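Side-chain contacts in pectinesterase (Aspergillus niger, PDB 5C1E), which catalyses the hydrolysis of methyl esters in pectin, releasing methanol and leaving de-esterified galacturonosyl units: residues A[94-99]-A[126-131]; A[119-124]-A[149-154]; A[133-136]-A[141-144]. All coordinates share one frame; numbering follows the deposited sequence. Where two conformers were deposited one is given.

The three contacts sit close together in one parallel beta-helix and show how coils are joined to one another and how a corner is packed. Their centres lie about 7 Å apart for interactions 1 and 2, about 5 Å for 2 and 3, and about 12 Å for 1 and 3. Along the chain, 94-99, 119-124, 126-131 and 149-154 alternate, so that interactions 1 and 2 cross, whereas both segments of interaction 3 fall between those of interaction 2. Strands 94-96, 121-124 and 142-146 are consecutive in one sheet, 128-131 and 148-152 adjoin in a second, and 134-136 belongs to the third. Together the contacts join all three sheets across a common interior.

Interaction 1: A[94-99]-A[126-131]; sequences VNVVSD and DQLGFY. With NAG (2-acetamido-2-deoxy-beta-D-glucopyranose), chain B.
The backbones of 94-99 and 126-131 come closest where D99 and D126 face each other, their CA atoms 4.9 Å apart; the strands beyond, 94-96 and 128-131, belong to different sheets. D126 N donates to D99 OD1 over 2.9 Å in a nearly straight bond (170°), meeting the oxygen from above the carboxylate plane, 37° out of it. D99 reaches this amide because its CG lies beside its own backbone N (chi1 -73°). The two carboxylates run side by side in the same direction, with D99 OD1 and D126 OD2 only 4.4 Å apart. One water eases this likely repulsion by donating to the outer oxygens, D99 OD2 and D126 OD2, while D126 OD1 takes the backbone N of T148. Deeper in, V96 and L128 slide past each other in opposite directions, and V96 CG1 meets L128 CD2 at 4.0 Å. The same methyl, L128 CD2, lies 3.4 Å from S98 O, and S98 OG is hydrogen-bonded to Y53 O. Beside the turn, Q127 borders the N-linked sugar stub. An aspartate that accepts an amide of the following coil, beside a valine-leucine contact, here joins successive turns of the parallel beta-helix.

Interaction 2: A[119-124]-A[149-154]; sequences VALVGN and QYYSNC. With SO4 (sulfate ion), chain C.
The side-chain nitrogen of Q149 serves two backbone carbonyls: NE2 reaches G123 O at 2.9 Å, a weak bond bent to 137°, and also donates to A146 O. This bridge runs through the interior of the parallel beta-helix, from strand 148-152 in one sheet to strand 121-124 in another. The short strand axes pass 9.7 Å apart at 139°, a separation that backbone bonds cannot span, and the glutamine closes the distance. Its CG sits beside the backbone N, and the chain is extended from there on, carrying the amide up to G123. The glycine has no side chain to block this approach, and Q149 OE1 settles 4.0 Å from G123 CA.

The other end of the amide is held as well. Y151 OH donates to Q149 OE1 over 2.8 Å, coming in almost in line with the carbonyl bond at 167°, with the oxygen in the plane of the ring at its edge. Bonds at both NE2 and OE1 should fix the rotation of the amide, and they satisfy its polar atoms in a buried setting. The Y151 ring itself is stacked with F130 and F171, aromatic side chains of the adjoining strands of its sheet. L121 adds a looser touch, its CD2 lying 4.3 Å from Y151 OH.

Y150, between Q149 and Y151 in sequence, belongs to the opposite side of its strand, where K283 and W170 also bind a sulfate that was probably supplied by the crystallisation liquor; Y150 OH donates to sulfate O3 over 2.6 Å.

Interaction 3: A[133-136]-A[141-144]; sequences CQFS and TLYV
T141 presses its methyl group against the backbone of the facing strand: CG2 lies 3.5 Å from S136 C and 3.6 Å from S136 N, with F135 O next at 3.7 Å. This is the tight end of the contact, where the two backbones come closest, S136 CA and T141 CA being 6.0 Å apart. The first torsion of the threonine divides its labour. OG1 stands beside the backbone N (chi1 -54°) and is hydrogen-bonded to E157 O of strand 155-158, the neighbour of 134-136, and CG2, turned anti to that nitrogen, is delivered to the peptide of S136.

Deeper inside, F135 and L142 lie at a slant to each other. L142 CD1 sits over one face of the phenyl ring, 4.1 Å from the ring plane and nearer its edge than its centre, with F135 CD1 as the atom it meets. The arrangement belongs to a corner of the parallel beta-helix, where five residues lead from strand 134-136 in one sheet to strand 142-146 in the next and the inward side chains fill the angle between them. No hydrogen bond joins the two segments here, so the corner is held by apolar packing, which L121 extends by touching both F135 and L142.

The outer side is looser. S136 directs its CB away from T141 and is partly exposed, and its side chain was modelled in two conformers. T141 itself is buried, and its side chain lies about 9 Å from that of D161, the predicted active-site aspartate.

Interaction 1: A[94-99]-A[126-131]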
loop_
_atom_site.group_PDB
_atom_site.type_symbol
_atom_site.label_atom_id
_atom_site.label_comp_id
_atom_site.label_asym_id
_atom_site.label_seq_id
_atom_site.Cartn_x
_atom_site.Cartn_y
_atom_site.Cartn_z
ATOM N N VAL A 94 3.019 2.985 -10.951
ATOM C CA VAL A 94 1.931 3.975 -10.818
ATOM C C VAL A 94 2.300 5.031 -9.769
ATOM O O VAL A 94 2.687 4.695 -8.635
ATOM C CB VAL A 94 0.592 3.339 -10.406
ATOM C CG1 VAL A 94 -0.461 4.419 -10.215
ATOM C CG2 VAL A 94 0.104 2.345 -11.445
ATOM N N ASN A 95 2.179 6.300 -10.160
ATOM C CA ASN A 95 2.533 7.427 -9.314
ATOM C C ASN A 95 1.281 8.246 -9.070
ATOM O O ASN A 95 0.800 8.909 -9.975
ATOM C CB ASN A 95 3.630 8.274 -9.997
ATOM C CG ASN A 95 4.066 9.477 -9.179
ATOM O OD1 ASN A 95 3.658 9.662 -8.030
ATOM N ND2 ASN A 95 4.934 10.301 -9.770
ATOM N N VAL A 96 0.736 8.183 -7.860
ATOM C CA VAL A 96 -0.511 8.884 -7.558
ATOM C C VAL A 96 -0.229 10.210 -6.869
ATOM O O VAL A 96 0.172 10.249 -5.693
ATOM C CB VAL A 96 -1.438 8.047 -6.676
ATOM C CG1 VAL A 96 -2.756 8.768 -6.470
ATOM C CG2 VAL A 96 -1.696 6.687 -7.305
ATOM N N VAL A 97 -0.462 11.294 -7.590
ATOM C CA VAL A 97 -0.325 12.640 -7.026
ATOM C C VAL A 97 -1.649 13.418 -7.071
ATOM O O VAL A 97 -1.675 14.656 -7.027
ATOM C CB VAL A 97 0.814 13.424 -7.695
ATOM C CG1 VAL A 97 2.137 12.743 -7.420
ATOM C CG2 VAL A 97 0.575 13.594 -9.191
ATOM N N SER A 98 -2.761 12.693 -7.086
ATOM C CA SER A 98 -4.072 13.317 -7.214
ATOM C C SER A 98 -4.870 13.094 -5.926
ATOM O O SER A 98 -5.241 11.950 -5.596
ATOM C CB SER A 98 -4.789 12.713 -8.432
ATOM O OG SER A 98 -6.117 13.182 -8.571
ATOM N N ASP A 99 -5.166 14.179 -5.204
ATOM C CA ASP A 99 -6.007 14.068 -4.014
ATOM C C ASP A 99 -7.318 13.322 -4.293
ATOM O O ASP A 99 -7.940 13.488 -5.342
ATOM C CB ASP A 99 -6.352 15.440 -3.434
ATOM C CG ASP A 99 -5.180 16.106 -2.726
ATOM O OD1 ASP A 99 -4.160 15.465 -2.391
ATOM O OD2 ASP A 99 -5.310 17.317 -2.483
ATOM N N ASP A 126 -3.447 13.305 -0.636
ATOM C CA ASP A 126 -4.349 13.058 0.487
ATOM C C ASP A 126 -5.637 12.344 0.080
ATOM O O ASP A 126 -6.076 12.411 -1.070
ATOM C CB ASP A 126 -4.750 14.381 1.151
ATOM C CG ASP A 126 -3.630 15.017 1.948
ATOM O OD1 ASP A 126 -2.931 14.313 2.714
ATOM O OD2 ASP A 126 -3.482 16.255 1.844
ATOM N N GLN A 127 -6.252 11.703 1.068
ATOM C CA GLN A 127 -7.511 10.973 0.911
ATOM C C GLN A 127 -7.444 9.932 -0.202
ATOM O O GLN A 127 -8.324 9.861 -1.063
ATOM C CB GLN A 127 -8.670 11.963 0.716
ATOM C CG GLN A 127 -8.693 12.967 1.849
ATOM C CD GLN A 127 -9.982 13.744 2.001
ATOM O OE1 GLN A 127 -10.875 13.711 1.150
ATOM N NE2 GLN A 127 -10.082 14.462 3.113
ATOM N N LEU A 128 -6.365 9.154 -0.194
ATOM C CA LEU A 128 -6.183 8.052 -1.135
ATOM C C LEU A 128 -6.784 6.779 -0.585
ATOM O O LEU A 128 -6.482 6.368 0.551
ATOM C CB LEU A 128 -4.702 7.823 -1.435
ATOM C CG LEU A 128 -3.978 9.056 -1.979
ATOM C CD1 LEU A 128 -2.554 8.672 -2.380
ATOM C CD2 LEU A 128 -4.732 9.691 -3.151
ATOM N N GLY A 129 -7.647 6.157 -1.377
ATOM C CA GLY A 129 -8.335 4.924 -0.959
ATOM C C GLY A 129 -8.073 3.793 -1.920
ATOM O O GLY A 129 -8.275 3.950 -3.129
ATOM N N PHE A 130 -7.631 2.659 -1.383
ATOM C CA PHE A 130 -7.321 1.477 -2.173
ATOM C C PHE A 130 -8.067 0.276 -1.606
ATOM O O PHE A 130 -7.946 -0.038 -0.428
ATOM C CB PHE A 130 -5.806 1.211 -2.180
ATOM C CG PHE A 130 -5.005 2.333 -2.758
ATOM C CD1 PHE A 130 -4.554 3.368 -1.958
ATOM C CD2 PHE A 130 -4.705 2.365 -4.120
ATOM C CE1 PHE A 130 -3.805 4.410 -2.501
ATOM C CE2 PHE A 130 -3.972 3.411 -4.672
ATOM C CZ PHE A 130 -3.528 4.434 -3.863
ATOM N N TYR A 131 -8.831 -0.393 -2.462
ATOM C CA TYR A 131 -9.761 -1.419 -2.044
ATOM C C TYR A 131 -9.591 -2.657 -2.903
ATOM O O TYR A 131 -9.787 -2.614 -4.106
ATOM C CB TYR A 131 -11.193 -0.889 -2.215
ATOM C CG TYR A 131 -11.441 0.415 -1.489
ATOM C CD1 TYR A 131 -11.841 0.422 -0.166
ATOM C CD2 TYR A 131 -11.251 1.632 -2.118
ATOM C CE1 TYR A 131 -12.066 1.616 0.506
ATOM C CE2 TYR A 131 -11.463 2.826 -1.454
ATOM C CZ TYR A 131 -11.872 2.804 -0.142
ATOM O OH TYR A 131 -12.099 3.980 0.521
HETATM C C1 NAG B . -13.738 15.504 -3.553
HETATM C C2 NAG B . -15.205 15.896 -3.495
HETATM C C3 NAG B . -15.466 16.321 -2.053
HETATM C C4 NAG B . -15.053 15.194 -1.085
HETATM C C5 NAG B . -13.691 14.559 -1.429
HETATM C C6 NAG B . -13.444 13.248 -0.697
HETATM C C7 NAG B . -16.284 16.683 -5.584
HETATM C C8 NAG B . -16.496 17.815 -6.553
HETATM N N2 NAG B . -15.506 16.903 -4.513
HETATM O O3 NAG B . -16.830 16.669 -1.897
HETATM O O4 NAG B . -15.016 15.673 0.251
HETATM O O5 NAG B . -13.586 14.306 -2.812
HETATM O O6 NAG B . -12.127 12.803 -0.963
HETATM O O7 NAG B . -16.837 15.611 -5.818
HETATM O O HOH W 1 -4.248 18.184 -0.077
#

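Interaction 2: A[119-124]-A[149-154]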
loop_
_atom_site.group_PDB
_atom_site.type_symbol
_atom_site.label_atom_id
_atom_site.label_comp_id
_atom_site.label_asym_id
_atom_site.label_seq_id
_atom_site.Cartn_x
_atom_site.Cartn_y
_atom_site.Cartn_z
ATOM N N VAL A 119 9.824 0.645 -7.144
ATOM C CA VAL A 119 8.508 0.927 -6.592
ATOM C C VAL A 119 7.383 0.418 -7.490
ATOM O O VAL A 119 7.415 0.596 -8.699
ATOM C CB VAL A 119 8.355 2.432 -6.328
ATOM C CG1 VAL A 119 6.965 2.803 -5.834
ATOM C CG2 VAL A 119 9.390 2.863 -5.297
ATOM N N ALA A 120 6.394 -0.230 -6.871
ATOM C CA ALA A 120 5.178 -0.627 -7.587
ATOM C C ALA A 120 4.216 0.551 -7.651
ATOM O O ALA A 120 3.868 0.995 -8.732
ATOM C CB ALA A 120 4.527 -1.825 -6.936
ATOM N N LEU A 121 3.816 1.082 -6.502
ATOM C CA LEU A 121 2.949 2.254 -6.468
ATOM C C LEU A 121 3.433 3.262 -5.443
ATOM O O LEU A 121 3.863 2.885 -4.342
ATOM C CB LEU A 121 1.481 1.882 -6.200
ATOM C CG LEU A 121 0.494 3.063 -6.189
ATOM C CD1 LEU A 121 -0.842 2.684 -6.791
ATOM C CD2 LEU A 121 0.300 3.624 -4.789
ATOM N N VAL A 122 3.424 4.540 -5.830
ATOM C CA VAL A 122 3.672 5.598 -4.867
ATOM C C VAL A 122 2.370 6.361 -4.654
ATOM O O VAL A 122 1.685 6.768 -5.614
ATOM C CB VAL A 122 4.866 6.532 -5.222
ATOM C CG1 VAL A 122 4.829 6.997 -6.652
ATOM C CG2 VAL A 122 4.919 7.737 -4.283
ATOM N N GLY A 123 2.032 6.517 -3.388
ATOM C CA GLY A 123 0.926 7.355 -2.975
ATOM C C GLY A 123 1.455 8.656 -2.434
ATOM O O GLY A 123 2.108 8.673 -1.395
ATOM N N ASN A 124 1.195 9.749 -3.144
ATOM C CA ASN A 124 1.734 11.057 -2.757
ATOM C C ASN A 124 0.672 12.143 -2.893
ATOM O O ASN A 124 0.809 13.081 -3.680
ATOM C CB ASN A 124 2.984 11.361 -3.585
ATOM C CG ASN A 124 3.689 12.627 -3.151
ATOM O OD1 ASN A 124 3.570 13.060 -2.011
ATOM N ND2 ASN A 124 4.415 13.237 -4.073
ATOM N N GLN A 149 -3.927 8.093 3.752
ATOM C CA GLN A 149 -4.163 6.980 2.856
ATOM C C GLN A 149 -4.807 5.837 3.604
ATOM O O GLN A 149 -4.507 5.603 4.791
ATOM C CB GLN A 149 -2.859 6.511 2.217
ATOM C CG GLN A 149 -2.095 7.613 1.517
ATOM C CD GLN A 149 -0.835 7.138 0.813
ATOM O OE1 GLN A 149 -0.709 5.977 0.410
ATOM N NE2 GLN A 149 0.087 8.058 0.617
ATOM N N TYR A 150 -5.666 5.114 2.888
ATOM C CA TYR A 150 -6.432 4.020 3.447
ATOM C C TYR A 150 -6.394 2.831 2.488
ATOM O O TYR A 150 -6.701 2.978 1.304
ATOM C CB TYR A 150 -7.868 4.499 3.703
ATOM C CG TYR A 150 -8.823 3.443 4.197
ATOM C CD1 TYR A 150 -8.872 3.091 5.531
ATOM C CD2 TYR A 150 -9.698 2.808 3.323
ATOM C CE1 TYR A 150 -9.764 2.125 5.981
ATOM C CE2 TYR A 150 -10.592 1.854 3.762
ATOM C CZ TYR A 150 -10.617 1.510 5.082
ATOM O OH TYR A 150 -11.506 0.562 5.496
ATOM N N TYR A 151 -5.975 1.673 3.004
ATOM C CA TYR A 151 -5.876 0.434 2.226
ATOM C C TYR A 151 -6.741 -0.610 2.906
ATOM O O TYR A 151 -6.520 -0.919 4.068
ATOM C CB TYR A 151 -4.417 -0.080 2.142
ATOM C CG TYR A 151 -3.487 0.841 1.379
ATOM C CD1 TYR A 151 -3.044 2.033 1.939
ATOM C CD2 TYR A 151 -3.058 0.522 0.096
ATOM C CE1 TYR A 151 -2.222 2.889 1.234
ATOM C CE2 TYR A 151 -2.224 1.371 -0.624
ATOM C CZ TYR A 151 -1.820 2.566 -0.053
ATOM O OH TYR A 151 -0.994 3.414 -0.746
ATOM N N SER A 152 -7.721 -1.147 2.175
ATOM C CA SER A 152 -8.610 -2.168 2.711
ATOM C C SER A 152 -8.649 -3.411 1.844
ATOM O O SER A 152 -8.867 -3.326 0.640
ATOM C CB SER A 152 -10.050 -1.641 2.839
ATOM O OG SER A 152 -10.831 -2.634 3.485
ATOM N N ASN A 153 -8.490 -4.573 2.462
ATOM C CA ASN A 153 -8.589 -5.845 1.726
ATOM C C ASN A 153 -7.647 -5.917 0.539
ATOM O O ASN A 153 -7.969 -6.481 -0.519
ATOM C CB ASN A 153 -10.035 -6.125 1.320
ATOM C CG ASN A 153 -10.885 -6.493 2.511
ATOM O OD1 ASN A 153 -11.017 -7.662 2.839
ATOM N ND2 ASN A 153 -11.408 -5.483 3.209
ATOM N N CYS A 154 -6.453 -5.365 0.748
ATOM C CA CYS A 154 -5.417 -5.379 -0.246
ATOM C C CYS A 154 -4.375 -6.443 0.095
ATOM O O CYS A 154 -4.336 -6.980 1.212
ATOM C CB CYS A 154 -4.732 -4.010 -0.349
ATOM S SG CYS A 154 -5.784 -2.669 -0.987
HETATM S S SO4 C . -11.458 -0.559 8.928
HETATM O O1 SO4 C . -12.485 -1.636 9.050
HETATM O O2 SO4 C . -10.211 -1.156 8.379
HETATM O O3 SO4 C . -11.917 0.555 8.056
HETATM O O4 SO4 C . -11.221 0.014 10.275
#

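Interaction 3: A[133-136]-A[141-144]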
loop_
_atom_site.group_PDB
_atom_site.type_symbol
_atom_site.label_atom_id
_atom_site.label_comp_id
_atom_site.label_asym_id
_atom_site.label_seq_id
_atom_site.Cartn_x
_atom_site.Cartn_y
_atom_site.Cartn_z
ATOM N N CYS A 133 -6.962 -4.222 -3.870
ATOM C CA CYS A 133 -5.866 -4.117 -4.833
ATOM C C CYS A 133 -4.683 -5.002 -4.421
ATOM O O CYS A 133 -4.548 -5.402 -3.261
ATOM C CB CYS A 133 -5.387 -2.659 -4.936
ATOM S SG CYS A 133 -6.596 -1.529 -5.637
ATOM N N GLN A 134 -3.825 -5.303 -5.382
ATOM C CA GLN A 134 -2.548 -5.935 -5.071
ATOM C C GLN A 134 -1.394 -5.033 -5.449
ATOM O O GLN A 134 -1.421 -4.371 -6.498
ATOM C CB GLN A 134 -2.394 -7.270 -5.797
ATOM C CG GLN A 134 -3.544 -8.247 -5.579
ATOM C CD GLN A 134 -3.261 -9.615 -6.179
ATOM O OE1 GLN A 134 -2.158 -10.158 -5.990
ATOM N NE2 GLN A 134 -4.259 -10.209 -6.880
ATOM N N PHE A 135 -0.357 -5.059 -4.616
ATOM C CA PHE A 135 0.854 -4.329 -4.879
ATOM C C PHE A 135 2.014 -5.278 -4.667
ATOM O O PHE A 135 2.195 -5.801 -3.563
ATOM C CB PHE A 135 0.974 -3.105 -3.962
ATOM C CG PHE A 135 -0.263 -2.283 -3.899
ATOM C CD1 PHE A 135 -0.459 -1.258 -4.806
ATOM C CD2 PHE A 135 -1.220 -2.515 -2.934
ATOM C CE1 PHE A 135 -1.604 -0.489 -4.764
ATOM C CE2 PHE A 135 -2.362 -1.738 -2.880
ATOM C CZ PHE A 135 -2.550 -0.732 -3.803
ATOM N N SER A 136 2.802 -5.483 -5.720
ATOM C CA SER A 136 3.852 -6.498 -5.721
ATOM C C SER A 136 5.213 -5.965 -6.158
ATOM O O SER A 136 5.328 -5.237 -7.151
ATOM C CB SER A 136 3.441 -7.661 -6.624
ATOM O OG SER A 136 2.291 -8.308 -6.109
ATOM N N THR A 141 8.304 -1.897 -2.400
ATOM C CA THR A 141 7.070 -2.100 -3.179
ATOM C C THR A 141 6.090 -0.937 -3.121
ATOM O O THR A 141 5.673 -0.441 -4.157
ATOM C CB THR A 141 6.323 -3.370 -2.739
ATOM O OG1 THR A 141 7.212 -4.507 -2.797
ATOM C CG2 THR A 141 5.101 -3.593 -3.625
ATOM N N LEU A 142 5.688 -0.546 -1.915
ATOM C CA LEU A 142 4.640 0.446 -1.721
ATOM C C LEU A 142 5.176 1.683 -1.027
ATOM O O LEU A 142 5.495 1.683 0.179
ATOM C CB LEU A 142 3.464 -0.165 -0.957
ATOM C CG LEU A 142 2.250 0.733 -0.745
ATOM C CD1 LEU A 142 1.553 1.086 -2.049
ATOM C CD2 LEU A 142 1.309 0.046 0.222
ATOM N N TYR A 143 5.282 2.745 -1.806
ATOM C CA TYR A 143 5.837 3.985 -1.311
ATOM C C TYR A 143 4.686 4.826 -0.836
ATOM O O TYR A 143 4.059 5.509 -1.634
ATOM C CB TYR A 143 6.601 4.679 -2.420
ATOM C CG TYR A 143 7.479 5.855 -2.026
ATOM C CD1 TYR A 143 7.687 6.230 -0.695
ATOM C CD2 TYR A 143 8.127 6.581 -3.004
ATOM C CE1 TYR A 143 8.515 7.307 -0.371
ATOM C CE2 TYR A 143 8.960 7.642 -2.692
ATOM C CZ TYR A 143 9.160 7.998 -1.375
ATOM O OH TYR A 143 9.993 9.077 -1.085
ATOM N N VAL A 144 4.367 4.706 0.458
ATOM C CA VAL A 144 3.335 5.546 1.060
ATOM C C VAL A 144 4.022 6.869 1.452
ATOM O O VAL A 144 4.344 7.124 2.603
ATOM C CB VAL A 144 2.607 4.836 2.213
ATOM C CG1 VAL A 144 1.845 3.630 1.657
ATOM C CG2 VAL A 144 3.537 4.378 3.336
#